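Local coordinates for DUF3829 family protein (Bacteroides vulgatus, PDB 4YJW) that is of unknown function but folds as an all-helical protein made from a signal-bearing precursor, probably a lipoprotein of the bacterial cell envelope, at residues A[15-20]-A[67-72]; A[23-28]-A[142-147]; A[31-36]-A[90-95]. One frame throughout, in Å; residues are numbered along the deposited sequence.

Contact 1: A[15-20]-A[67-72]; sequences ANEVMK and TVFVSN
The ring of Phe69 reaches from helix 64-71 to the flank of helix 10-32. CE2 of Phe69 lies 3.9 Å from the backbone C of Lys20, and CZ of Phe69 lies 4.2 Å from OE1 of Glu17; both partner atoms sit close to the ring plane, so segment 15-20 meets the ring at its edge. The CB of Phe69 points toward helix 10-32, and CG anti to the backbone N (chi1 -170°) brings the ring edge up to it. That is the closer-packed part of a small surface contact, burying 104 Å². On its solvent side the charged groups are held within their own helix: NZ of Lys20 donates to OE2 of Glu17 at 2.8 Å, a salt bridge one turn apart that enters on the syn side of the carboxylate, 22° out of its plane. The bridge probably steadies the carboxylate beside the aromatic edge, while the Lys20 chain leads away from helix 64-71. Tyr21 and Tyr76 also touch Phe69, and Val70 O accepts a hydrogen bond from Tyr21 OH. Val70 and Ser71 pack on Phe93 of helix 79-111, whereas Val18 and Met19 turn to helix 121-159, leaving helix 64-71 as a short outer layer on the bundle.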
ATOM      1  N   ALA A  15      12.706 -19.973 -10.602  1.00 28.43           N
ATOM      2  CA  ALA A  15      13.458 -18.725 -10.695  1.00 27.63           C
ATOM      3  C   ALA A  15      12.785 -17.760 -11.668  1.00 28.48           C
ATOM      4  O   ALA A  15      12.740 -16.563 -11.390  1.00 26.33           O
ATOM      5  CB  ALA A  15      14.893 -18.996 -11.120  1.00 28.69           C
ATOM      6  N   ASN A  16      12.221 -18.275 -12.788  1.00 24.32           N
ATOM      7  CA  ASN A  16      11.515 -17.419 -13.740  1.00 23.50           C
ATOM      8  C   ASN A  16      10.268 -16.831 -13.104  1.00 24.04           C
ATOM      9  O   ASN A  16       9.924 -15.682 -13.393  1.00 23.13           O
ATOM     10  CB  ASN A  16      11.150 -18.181 -15.010  1.00 24.20           C
ATOM     11  CG  ASN A  16      12.315 -18.367 -15.944  1.00 44.63           C
ATOM     12  OD1 ASN A  16      13.151 -17.463 -16.127  1.00 31.41           O
ATOM     13  ND2 ASN A  16      12.377 -19.538 -16.578  1.00 35.74           N
ATOM     14  N   GLU A  17       9.597 -17.606 -12.233  1.00 20.48           N
ATOM     15  CA  GLU A  17       8.397 -17.133 -11.535  1.00 19.04           C
ATOM     16  C   GLU A  17       8.791 -16.093 -10.500  1.00 19.70           C
ATOM     17  O   GLU A  17       8.069 -15.118 -10.321  1.00 16.90           O
ATOM     18  CB  GLU A  17       7.594 -18.283 -10.883  1.00 20.76           C
ATOM     19  CG  GLU A  17       6.991 -19.265 -11.890  1.00 24.16           C
ATOM     20  CD  GLU A  17       6.104 -18.627 -12.948  1.00 29.53           C
ATOM     21  OE1 GLU A  17       5.159 -17.891 -12.577  1.00 24.52           O
ATOM     22  OE2 GLU A  17       6.403 -18.810 -14.149  1.00 26.89           O
ATOM     23  N   VAL A  18       9.937 -16.278  -9.814  1.00 18.94           N
ATOM     24  CA  VAL A  18      10.408 -15.265  -8.855  1.00 18.12           C
ATOM     25  C   VAL A  18      10.613 -13.929  -9.597  1.00 20.23           C
ATOM     26  O   VAL A  18      10.167 -12.892  -9.107  1.00 17.55           O
ATOM     27  CB  VAL A  18      11.704 -15.725  -8.124  1.00 22.59           C
ATOM     28  CG1 VAL A  18      12.320 -14.583  -7.305  1.00 22.82           C
ATOM     29  CG2 VAL A  18      11.417 -16.929  -7.226  1.00 23.71           C
HETATM   30  N   MSE A  19      11.236 -13.961 -10.795  1.00 18.62           N
HETATM   31  CA  MSE A  19      11.465 -12.733 -11.583  1.00 18.58           C
HETATM   32  C   MSE A  19      10.134 -12.056 -11.968  1.00 22.17           C
HETATM   33  O   MSE A  19      10.031 -10.828 -11.919  1.00 22.04           O
HETATM   34  CB  MSE A  19      12.301 -13.029 -12.852  1.00 20.32           C
HETATM   35  CG  MSE A  19      13.719 -13.532 -12.558  1.00 27.05           C
HETATM   36 SE   MSE A  19      14.675 -12.490 -11.201  0.75 34.63          SE
HETATM   37  CE  MSE A  19      14.646 -10.734 -12.025  1.00 30.31           C
ATOM     38  N   LYS A  20       9.116 -12.854 -12.319  1.00 18.94           N
ATOM     39  CA  LYS A  20       7.786 -12.329 -12.685  1.00 16.71           C
ATOM     40  C   LYS A  20       7.171 -11.646 -11.471  1.00 18.57           C
ATOM     41  O   LYS A  20       6.663 -10.527 -11.585  1.00 15.75           O
ATOM     42  CB  LYS A  20       6.864 -13.425 -13.227  1.00 18.66           C
ATOM     43  CG  LYS A  20       7.349 -14.061 -14.544  1.00 20.91           C
ATOM     44  CD  LYS A  20       6.392 -15.195 -14.992  1.00 18.46           C
ATOM     45  CE  LYS A  20       6.973 -15.953 -16.164  1.00 21.99           C
ATOM     46  NZ  LYS A  20       6.178 -17.183 -16.477  1.00 23.23           N
ATOM     47  N   THR A  67      -2.699  -7.685  -8.713  1.00 17.49           N
ATOM     48  CA  THR A  67      -3.037  -7.731  -7.280  1.00 17.34           C
ATOM     49  C   THR A  67      -3.185  -9.199  -6.854  1.00 20.86           C
ATOM     50  O   THR A  67      -2.602  -9.600  -5.848  1.00 20.59           O
ATOM     51  CB  THR A  67      -4.313  -6.909  -6.996  1.00 21.93           C
ATOM     52  OG1 THR A  67      -4.062  -5.547  -7.341  1.00 18.68           O
ATOM     53  CG2 THR A  67      -4.711  -6.947  -5.534  1.00 22.58           C
ATOM     54  N   VAL A  68      -3.948  -9.982  -7.621  1.00 17.98           N
ATOM     55  CA  VAL A  68      -4.149 -11.413  -7.341  1.00 19.01           C
ATOM     56  C   VAL A  68      -2.789 -12.141  -7.342  1.00 24.01           C
ATOM     57  O   VAL A  68      -2.516 -12.957  -6.445  1.00 24.75           O
ATOM     58  CB  VAL A  68      -5.132 -12.066  -8.346  1.00 24.25           C
ATOM     59  CG1 VAL A  68      -5.182 -13.585  -8.165  1.00 25.34           C
ATOM     60  CG2 VAL A  68      -6.522 -11.454  -8.224  1.00 24.20           C
ATOM     61  N   PHE A  69      -1.951 -11.850  -8.349  1.00 19.36           N
ATOM     62  CA  PHE A  69      -0.667 -12.513  -8.494  1.00 18.67           C
ATOM     63  C   PHE A  69       0.229 -12.262  -7.280  1.00 20.79           C
ATOM     64  O   PHE A  69       0.771 -13.222  -6.727  1.00 21.33           O
ATOM     65  CB  PHE A  69       0.041 -12.100  -9.804  1.00 20.38           C
ATOM     66  CG  PHE A  69       1.277 -12.918 -10.136  1.00 23.59           C
ATOM     67  CD1 PHE A  69       1.164 -14.233 -10.582  1.00 29.65           C
ATOM     68  CD2 PHE A  69       2.548 -12.353 -10.069  1.00 25.81           C
ATOM     69  CE1 PHE A  69       2.304 -14.981 -10.907  1.00 31.55           C
ATOM     70  CE2 PHE A  69       3.679 -13.098 -10.396  1.00 28.42           C
ATOM     71  CZ  PHE A  69       3.555 -14.412 -10.791  1.00 28.11           C
ATOM     72  N   VAL A  70       0.358 -11.003  -6.841  1.00 15.85           N
ATOM     73  CA  VAL A  70       1.269 -10.703  -5.730  1.00 17.11           C
ATOM     74  C   VAL A  70       0.655 -11.098  -4.366  1.00 23.61           C
ATOM     75  O   VAL A  70       1.405 -11.323  -3.416  1.00 20.62           O
ATOM     76  CB  VAL A  70       1.773  -9.249  -5.718  1.00 19.36           C
ATOM     77  CG1 VAL A  70       2.577  -8.939  -6.992  1.00 19.30           C
ATOM     78  CG2 VAL A  70       0.636  -8.232  -5.490  1.00 17.93           C
ATOM     79  N   SER A  71      -0.691 -11.134  -4.268  1.00 21.00           N
ATOM     80  CA  SER A  71      -1.388 -11.467  -3.012  1.00 22.51           C
ATOM     81  C   SER A  71      -1.281 -12.928  -2.685  1.00 28.83           C
ATOM     82  O   SER A  71      -1.449 -13.301  -1.524  1.00 31.32           O
ATOM     83  CB  SER A  71      -2.872 -11.109  -3.111  1.00 22.87           C
ATOM     84  OG  SER A  71      -3.045  -9.707  -3.131  1.00 32.01           O
ATOM     85  N   ASN A  72      -1.042 -13.765  -3.702  1.00 25.33           N
ATOM     86  CA  ASN A  72      -0.967 -15.215  -3.560  1.00 26.86           C
ATOM     87  C   ASN A  72       0.400 -15.746  -4.031  1.00 28.89           C
ATOM     88  O   ASN A  72       0.464 -16.478  -5.031  1.00 26.43           O
ATOM     89  CB  ASN A  72      -2.122 -15.884  -4.329  1.00 31.43           C
ATOM     90  CG  ASN A  72      -3.482 -15.405  -3.902  1.00 47.82           C
ATOM     91  OD1 ASN A  72      -4.067 -14.513  -4.523  1.00 37.76           O
ATOM     92  ND2 ASN A  72      -3.986 -15.934  -2.797  1.00 40.30           N
TER

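Contact 2: A[23-28]-A[142-147]; sequences DTSLKI and QVIFDI
Phe145 presents one corner of its ring to helix 23-28: CD2 of Leu26 approaches CE1 obliquely at 3.7 Å, and the backbone O of Ser25 lies near the same CE1 at 4.4 Å, again at a slant to the ring. Leu29, a turn further along helix 10-32, touches the phenyl group as well. The Leu26 and Phe145 side chains cross at about a right angle. Phe145 has CG anti to the carbonyl carbon (chi1 -73°), which swings the ring end toward the partner helix although its first bond does not head there. The two helices form an antiparallel pair in the helical bundle, their local axes 160° apart in direction and 11.1 Å apart at closest approach; over that distance a large ring and a leucine meet at the more open border, with little surface buried. Deeper in, the packing is thinner: OG of Ser25 is 4.5 Å from CG2 of Ile144, and this buried hydroxyl is hydrogen-bonded to Tyr89 OH of helix 79-111 and to Tyr21 O. On the exposed back of helix 142-147, NE2 of Gln142 donates to OD1 of Asp146 at 2.8 Å, with the acceptor near the amide plane but the amide above the carboxylate plane.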
ATOM      1  N   ASP A  23       9.142  -8.351 -10.781  1.00 17.67           N
ATOM      2  CA  ASP A  23       8.786  -7.327 -11.779  1.00 17.59           C
ATOM      3  C   ASP A  23       7.380  -6.745 -11.509  1.00 19.14           C
ATOM      4  O   ASP A  23       7.212  -5.527 -11.556  1.00 19.12           O
ATOM      5  CB  ASP A  23       8.876  -7.908 -13.206  1.00 20.19           C
ATOM      6  CG  ASP A  23      10.297  -8.221 -13.659  1.00 34.86           C
ATOM      7  OD1 ASP A  23      11.249  -7.589 -13.130  1.00 37.05           O
ATOM      8  OD2 ASP A  23      10.460  -9.089 -14.543  1.00 38.49           O
ATOM      9  N   THR A  24       6.387  -7.610 -11.180  1.00 14.83           N
ATOM     10  CA  THR A  24       5.007  -7.188 -10.897  1.00 14.06           C
ATOM     11  C   THR A  24       5.017  -6.370  -9.598  1.00 17.35           C
ATOM     12  O   THR A  24       4.406  -5.295  -9.554  1.00 16.54           O
ATOM     13  CB  THR A  24       4.082  -8.420 -10.834  1.00 17.27           C
ATOM     14  OG1 THR A  24       4.159  -9.108 -12.100  1.00 17.13           O
ATOM     15  CG2 THR A  24       2.637  -8.041 -10.553  1.00 14.18           C
ATOM     16  N   SER A  25       5.768  -6.839  -8.572  1.00 14.05           N
ATOM     17  CA  SER A  25       5.889  -6.122  -7.292  1.00 14.41           C
ATOM     18  C   SER A  25       6.432  -4.713  -7.514  1.00 20.25           C
ATOM     19  O   SER A  25       5.907  -3.765  -6.936  1.00 18.72           O
ATOM     20  CB  SER A  25       6.791  -6.878  -6.320  1.00 16.79           C
ATOM     21  OG  SER A  25       6.096  -8.020  -5.844  1.00 17.44           O
ATOM     22  N   LEU A  26       7.471  -4.569  -8.355  1.00 18.93           N
ATOM     23  CA  LEU A  26       8.072  -3.257  -8.650  1.00 20.09           C
ATOM     24  C   LEU A  26       7.023  -2.291  -9.239  1.00 22.75           C
ATOM     25  O   LEU A  26       6.901  -1.150  -8.780  1.00 21.90           O
ATOM     26  CB  LEU A  26       9.246  -3.421  -9.642  1.00 21.48           C
ATOM     27  CG  LEU A  26      10.603  -3.835  -9.084  1.00 29.05           C
ATOM     28  CD1 LEU A  26      11.582  -4.095 -10.233  1.00 29.92           C
ATOM     29  CD2 LEU A  26      11.198  -2.755  -8.195  1.00 32.56           C
ATOM     30  N   LYS A  27       6.255  -2.765 -10.229  1.00 19.19           N
ATOM     31  CA  LYS A  27       5.224  -1.969 -10.907  1.00 19.60           C
ATOM     32  C   LYS A  27       4.068  -1.618  -9.989  1.00 22.30           C
ATOM     33  O   LYS A  27       3.640  -0.463  -9.949  1.00 23.05           O
ATOM     34  CB  LYS A  27       4.659  -2.738 -12.126  1.00 23.94           C
ATOM     35  CG  LYS A  27       5.568  -2.775 -13.333  1.00 51.01           C
ATOM     36  CD  LYS A  27       4.974  -3.649 -14.430  1.00 66.97           C
ATOM     37  CE  LYS A  27       5.987  -3.998 -15.497  1.00 85.43           C
ATOM     38  NZ  LYS A  27       5.427  -4.941 -16.505  1.00 98.25           N
ATOM     39  N   ILE A  28       3.531  -2.623  -9.288  1.00 18.98           N
ATOM     40  CA  ILE A  28       2.360  -2.440  -8.433  1.00 19.43           C
ATOM     41  C   ILE A  28       2.701  -1.531  -7.206  1.00 21.14           C
ATOM     42  O   ILE A  28       1.937  -0.607  -6.913  1.00 19.12           O
ATOM     43  CB  ILE A  28       1.735  -3.819  -8.057  1.00 24.17           C
ATOM     44  CG1 ILE A  28       0.204  -3.709  -7.949  1.00 27.21           C
ATOM     45  CG2 ILE A  28       2.362  -4.491  -6.844  1.00 25.10           C
ATOM     46  CD1 ILE A  28      -0.583  -4.995  -7.736  1.00 35.70           C
ATOM     47  N   GLN A 142       8.554  -1.284   1.871  1.00 20.67           N
ATOM     48  CA  GLN A 142       9.980  -1.560   2.090  1.00 21.15           C
ATOM     49  C   GLN A 142      10.191  -3.008   2.554  1.00 25.90           C
ATOM     50  O   GLN A 142      11.128  -3.659   2.072  1.00 25.34           O
ATOM     51  CB  GLN A 142      10.594  -0.562   3.095  1.00 22.81           C
ATOM     52  CG  GLN A 142      12.132  -0.611   3.140  1.00 32.79           C
ATOM     53  CD  GLN A 142      12.765  -0.303   1.798  1.00 48.72           C
ATOM     54  OE1 GLN A 142      12.680   0.820   1.287  1.00 44.68           O
ATOM     55  NE2 GLN A 142      13.409  -1.299   1.191  1.00 36.78           N
ATOM     56  N   VAL A 143       9.329  -3.521   3.470  1.00 23.20           N
ATOM     57  CA  VAL A 143       9.428  -4.914   3.933  1.00 24.20           C
ATOM     58  C   VAL A 143       9.342  -5.884   2.728  1.00 26.28           C
ATOM     59  O   VAL A 143      10.146  -6.821   2.658  1.00 26.27           O
ATOM     60  CB  VAL A 143       8.381  -5.264   5.014  1.00 28.47           C
ATOM     61  CG1 VAL A 143       8.285  -6.780   5.216  1.00 29.53           C
ATOM     62  CG2 VAL A 143       8.719  -4.576   6.334  1.00 28.67           C
ATOM     63  N   ILE A 144       8.391  -5.657   1.793  1.00 20.31           N
ATOM     64  CA  ILE A 144       8.225  -6.531   0.601  1.00 18.95           C
ATOM     65  C   ILE A 144       9.511  -6.523  -0.251  1.00 22.29           C
ATOM     66  O   ILE A 144      10.002  -7.600  -0.595  1.00 20.73           O
ATOM     67  CB  ILE A 144       6.968  -6.140  -0.224  1.00 20.04           C
ATOM     68  CG1 ILE A 144       5.691  -6.486   0.596  1.00 20.17           C
ATOM     69  CG2 ILE A 144       6.956  -6.849  -1.601  1.00 17.83           C
ATOM     70  CD1 ILE A 144       4.416  -5.738   0.194  1.00 20.69           C
ATOM     71  N   PHE A 145      10.064  -5.331  -0.558  1.00 20.92           N
ATOM     72  CA  PHE A 145      11.319  -5.248  -1.323  1.00 23.44           C
ATOM     73  C   PHE A 145      12.466  -5.930  -0.581  1.00 26.42           C
ATOM     74  O   PHE A 145      13.264  -6.641  -1.210  1.00 26.57           O
ATOM     75  CB  PHE A 145      11.696  -3.789  -1.639  1.00 26.09           C
ATOM     76  CG  PHE A 145      10.823  -3.150  -2.696  1.00 28.27           C
ATOM     77  CD1 PHE A 145      10.549  -3.813  -3.893  1.00 32.35           C
ATOM     78  CD2 PHE A 145      10.319  -1.865  -2.521  1.00 30.49           C
ATOM     79  CE1 PHE A 145       9.724  -3.234  -4.859  1.00 33.58           C
ATOM     80  CE2 PHE A 145       9.516  -1.275  -3.501  1.00 33.04           C
ATOM     81  CZ  PHE A 145       9.217  -1.964  -4.660  1.00 31.64           C
ATOM     82  N   ASP A 146      12.520  -5.779   0.760  1.00 21.92           N
ATOM     83  CA  ASP A 146      13.598  -6.399   1.557  1.00 22.54           C
ATOM     84  C   ASP A 146      13.515  -7.921   1.576  1.00 26.82           C
ATOM     85  O   ASP A 146      14.564  -8.577   1.601  1.00 26.29           O
ATOM     86  CB  ASP A 146      13.630  -5.848   2.984  1.00 24.60           C
ATOM     87  CG  ASP A 146      14.028  -4.386   3.036  1.00 33.34           C
ATOM     88  OD1 ASP A 146      14.398  -3.826   1.970  1.00 34.88           O
ATOM     89  OD2 ASP A 146      13.910  -3.783   4.118  1.00 34.91           O
ATOM     90  N   ILE A 147      12.298  -8.495   1.538  1.00 23.12           N
ATOM     91  CA  ILE A 147      12.154  -9.959   1.453  1.00 23.36           C
ATOM     92  C   ILE A 147      12.630 -10.434   0.069  1.00 26.01           C
ATOM     93  O   ILE A 147      13.308 -11.455  -0.057  1.00 24.79           O
ATOM     94  CB  ILE A 147      10.664 -10.402   1.694  1.00 26.36           C
ATOM     95  CG1 ILE A 147      10.221 -10.169   3.149  1.00 27.93           C
ATOM     96  CG2 ILE A 147      10.429 -11.875   1.284  1.00 27.34           C
ATOM     97  CD1 ILE A 147       8.693 -10.059   3.314  1.00 28.60           C
TER

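Contact 3: A[31-36]-A[90-95]; sequences DLVNEN and GRLFRS
The break between helix 10-32 and helix 35-44 packs here against the middle of the long helix 79-111, at the centre of the helical bundle. Leu32, the last residue of the first helix, meets two residues of the long one. The CD2 methyl of Leu32 is the shared point, 3.8 Å from CD2 of Leu92 and 3.6 Å from CE1 of Phe93. The two leucines reach for each other tip to tip, each with CG anti to its own backbone N (chi1 -167° for Leu32 and -177° for Leu92). Phe93 differs: its first bond leaves away from the partner, and only the end of the ring turns back, crossing the Leu32 side chain at about a right angle, with the methyl approaching the ring obliquely. Leu32 was modelled in two conformers, so these distances hold for one of them. At Val33 the chain leaves helical geometry, and CG2 of Val33 lies 3.8 Å from CD1 of Leu92, so each methyl branch of Leu92 meets a different residue of the break. All of this is apolar and largely buried. Polar groups flank the break: Asn34 N-caps helix 35-44 through OD1 to Glu37 N, and Glu35 forms a salt bridge to Lys141 of helix 121-159. One turn further along the long helix, OG of Ser95 donates to O of Arg91 at 2.9 Å, from the face of the carbonyl opposite to Ser95 N, while Ser95 also touches Leu133, Leu137 and Tyr140 of helix 121-159. Phe93 also packs on Thr67, Val70 and Ser71, joining the contact to helix 64-71.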
ATOM      1  N   ASP A  31       2.872   2.298  -8.152  1.00 21.92           N
ATOM      2  CA  ASP A  31       1.579   2.970  -8.353  1.00 22.36           C
ATOM      3  C   ASP A  31       0.656   2.928  -7.140  1.00 26.45           C
ATOM      4  O   ASP A  31      -0.174   3.834  -6.995  1.00 27.89           O
ATOM      5  CB  ASP A  31       0.854   2.382  -9.567  1.00 25.07           C
ATOM      6  CG  ASP A  31       1.589   2.554 -10.888  1.00 37.48           C
ATOM      7  OD1 ASP A  31       2.155   3.653 -11.120  1.00 40.60           O
ATOM      8  OD2 ASP A  31       1.575   1.605 -11.700  1.00 41.94           O
ATOM      9  N   LEU A  32       0.774   1.903  -6.280  1.00 19.25           N
ATOM     10  CA  LEU A  32      -0.097   1.777  -5.118  0.60 18.97           C
ATOM     11  C   LEU A  32       0.297   2.736  -3.988  1.00 21.87           C
ATOM     12  O   LEU A  32      -0.585   3.322  -3.369  1.00 22.03           O
ATOM     13  CB  LEU A  32      -0.065   0.329  -4.618  0.60 19.74           C
ATOM     14  CG  LEU A  32      -1.118  -0.083  -3.624  0.60 24.54           C
ATOM     15  CD1 LEU A  32      -2.437  -0.359  -4.307  0.60 25.37           C
ATOM     16  CD2 LEU A  32      -0.655  -1.294  -2.843  0.60 26.33           C
ATOM     17  N   VAL A  33       1.603   2.864  -3.712  1.00 16.52           N
ATOM     18  CA  VAL A  33       2.118   3.704  -2.632  1.00 15.44           C
ATOM     19  C   VAL A  33       2.791   4.922  -3.257  1.00 19.27           C
ATOM     20  O   VAL A  33       3.966   4.899  -3.659  1.00 19.50           O
ATOM     21  CB  VAL A  33       3.045   2.913  -1.663  1.00 19.60           C
ATOM     22  CG1 VAL A  33       3.525   3.792  -0.500  1.00 20.04           C
ATOM     23  CG2 VAL A  33       2.343   1.667  -1.126  1.00 18.99           C
ATOM     24  N   ASN A  34       2.008   5.974  -3.356  1.00 15.85           N
ATOM     25  CA  ASN A  34       2.418   7.250  -3.932  1.00 15.77           C
ATOM     26  C   ASN A  34       2.749   8.169  -2.774  1.00 18.73           C
ATOM     27  O   ASN A  34       1.856   8.805  -2.212  1.00 16.82           O
ATOM     28  CB  ASN A  34       1.274   7.795  -4.808  1.00 15.87           C
ATOM     29  CG  ASN A  34       1.616   9.070  -5.525  1.00 23.37           C
ATOM     30  OD1 ASN A  34       2.508   9.826  -5.122  1.00 18.82           O
ATOM     31  ND2 ASN A  34       0.841   9.381  -6.554  1.00 20.46           N
ATOM     32  N   GLU A  35       4.028   8.204  -2.385  1.00 14.74           N
ATOM     33  CA  GLU A  35       4.493   8.931  -1.199  1.00 14.03           C
ATOM     34  C   GLU A  35       4.104  10.401  -1.231  1.00 16.21           C
ATOM     35  O   GLU A  35       3.687  10.927  -0.197  1.00 15.66           O
ATOM     36  CB  GLU A  35       6.014   8.779  -1.009  1.00 16.39           C
ATOM     37  CG  GLU A  35       6.457   7.321  -0.873  1.00 25.20           C
ATOM     38  CD  GLU A  35       6.601   6.448  -2.121  1.00 40.82           C
ATOM     39  OE1 GLU A  35       6.437   6.950  -3.262  1.00 23.89           O
ATOM     40  OE2 GLU A  35       6.912   5.247  -1.947  1.00 25.26           O
ATOM     41  N   ASN A  36       4.233  11.067  -2.390  1.00 13.49           N
ATOM     42  CA  ASN A  36       3.899  12.498  -2.458  1.00 14.35           C
ATOM     43  C   ASN A  36       2.400  12.721  -2.342  1.00 15.73           C
ATOM     44  O   ASN A  36       1.984  13.695  -1.689  1.00 15.36           O
ATOM     45  CB  ASN A  36       4.476  13.132  -3.708  1.00 18.10           C
ATOM     46  CG  ASN A  36       5.970  13.302  -3.586  1.00 28.85           C
ATOM     47  OD1 ASN A  36       6.524  13.449  -2.482  1.00 28.96           O
ATOM     48  ND2 ASN A  36       6.648  13.297  -4.700  1.00 25.17           N
ATOM     49  N   GLY A  90      -1.393  -8.186   2.132  1.00 23.22           N
ATOM     50  CA  GLY A  90      -2.751  -8.136   2.680  1.00 23.77           C
ATOM     51  C   GLY A  90      -2.970  -6.889   3.523  1.00 26.65           C
ATOM     52  O   GLY A  90      -3.953  -6.161   3.323  1.00 26.70           O
ATOM     53  N   ARG A  91      -2.006  -6.590   4.404  1.00 22.40           N
ATOM     54  CA  ARG A  91      -2.031  -5.413   5.265  1.00 22.51           C
ATOM     55  C   ARG A  91      -1.884  -4.145   4.444  1.00 26.04           C
ATOM     56  O   ARG A  91      -2.580  -3.167   4.720  1.00 24.09           O
ATOM     57  CB  ARG A  91      -0.926  -5.473   6.326  1.00 22.54           C
ATOM     58  CG  ARG A  91      -1.164  -6.576   7.355  1.00 30.20           C
ATOM     59  CD  ARG A  91      -0.026  -6.686   8.346  1.00 43.37           C
ATOM     60  NE  ARG A  91      -0.221  -7.812   9.266  1.00 62.02           N
ATOM     61  CZ  ARG A  91      -0.865  -7.737  10.429  1.00 81.29           C
ATOM     62  NH1 ARG A  91      -1.384  -6.584  10.837  1.00 75.61           N
ATOM     63  NH2 ARG A  91      -0.998  -8.815  11.189  1.00 63.32           N
ATOM     64  N   LEU A  92      -1.028  -4.178   3.402  1.00 22.09           N
ATOM     65  CA  LEU A  92      -0.837  -3.016   2.522  1.00 20.88           C
ATOM     66  C   LEU A  92      -2.128  -2.681   1.746  1.00 24.13           C
ATOM     67  O   LEU A  92      -2.516  -1.503   1.722  1.00 22.54           O
ATOM     68  CB  LEU A  92       0.348  -3.239   1.568  1.00 20.97           C
ATOM     69  CG  LEU A  92       0.707  -2.075   0.633  1.00 24.65           C
ATOM     70  CD1 LEU A  92       1.130  -0.827   1.419  1.00 23.40           C
ATOM     71  CD2 LEU A  92       1.840  -2.467  -0.263  1.00 26.84           C
ATOM     72  N   PHE A  93      -2.813  -3.686   1.153  1.00 21.07           N
ATOM     73  CA  PHE A  93      -4.071  -3.442   0.429  1.00 21.32           C
ATOM     74  C   PHE A  93      -5.178  -2.905   1.359  1.00 25.26           C
ATOM     75  O   PHE A  93      -5.910  -1.992   0.959  1.00 23.85           O
ATOM     76  CB  PHE A  93      -4.553  -4.686  -0.311  1.00 23.72           C
ATOM     77  CG  PHE A  93      -3.630  -5.045  -1.447  1.00 25.33           C
ATOM     78  CD1 PHE A  93      -3.235  -4.090  -2.372  1.00 26.96           C
ATOM     79  CD2 PHE A  93      -3.201  -6.355  -1.629  1.00 30.31           C
ATOM     80  CE1 PHE A  93      -2.378  -4.429  -3.427  1.00 28.68           C
ATOM     81  CE2 PHE A  93      -2.333  -6.686  -2.678  1.00 32.06           C
ATOM     82  CZ  PHE A  93      -1.905  -5.715  -3.550  1.00 28.09           C
ATOM     83  N   ARG A  94      -5.293  -3.460   2.577  1.00 21.22           N
ATOM     84  CA  ARG A  94      -6.287  -2.999   3.554  0.50 20.99           C
ATOM     85  C   ARG A  94      -5.973  -1.577   4.010  1.00 23.34           C
ATOM     86  O   ARG A  94      -6.903  -0.770   4.149  1.00 23.13           O
ATOM     87  CB  ARG A  94      -6.354  -3.935   4.766  0.50 24.03           C
ATOM     88  CG  ARG A  94      -7.221  -5.171   4.544  0.50 35.83           C
ATOM     89  CD  ARG A  94      -7.079  -6.118   5.722  0.50 45.18           C
ATOM     90  NE  ARG A  94      -8.003  -7.249   5.662  0.50 52.54           N
ATOM     91  CZ  ARG A  94      -8.883  -7.551   6.612  0.50 67.06           C
ATOM     92  NH1 ARG A  94      -8.981  -6.796   7.701  0.50 59.06           N
ATOM     93  NH2 ARG A  94      -9.676  -8.604   6.478  0.50 49.74           N
ATOM     94  N   SER A  95      -4.660  -1.266   4.227  1.00 18.86           N
ATOM     95  CA  SER A  95      -4.177   0.054   4.681  1.00 18.86           C
ATOM     96  C   SER A  95      -4.396   1.117   3.619  1.00 19.20           C
ATOM     97  O   SER A  95      -4.767   2.253   3.965  1.00 16.17           O
ATOM     98  CB  SER A  95      -2.708   0.009   5.094  1.00 21.13           C
ATOM     99  OG  SER A  95      -2.556  -0.735   6.293  1.00 27.68           O
TER

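Overall arrangement
From the N terminus, helix 10-32 supplies a segment to every contact, in the order 1, 2, 3, the last including the break that follows it. Contact 1 closes a loop to helix 64-71, contact 3 reaches further, to helix 79-111, and contact 2 makes the widest closure, to helix 121-159. Contact 1 crosses both of the others along the chain, whereas contact 3 falls wholly within the span of contact 2. Their side chains also join: Val70 lies against Thr24 and Ser25, and Ile144 against Leu92. Together they tie the first helix to three later ones, with contact 3 central and contact 1 peripheral.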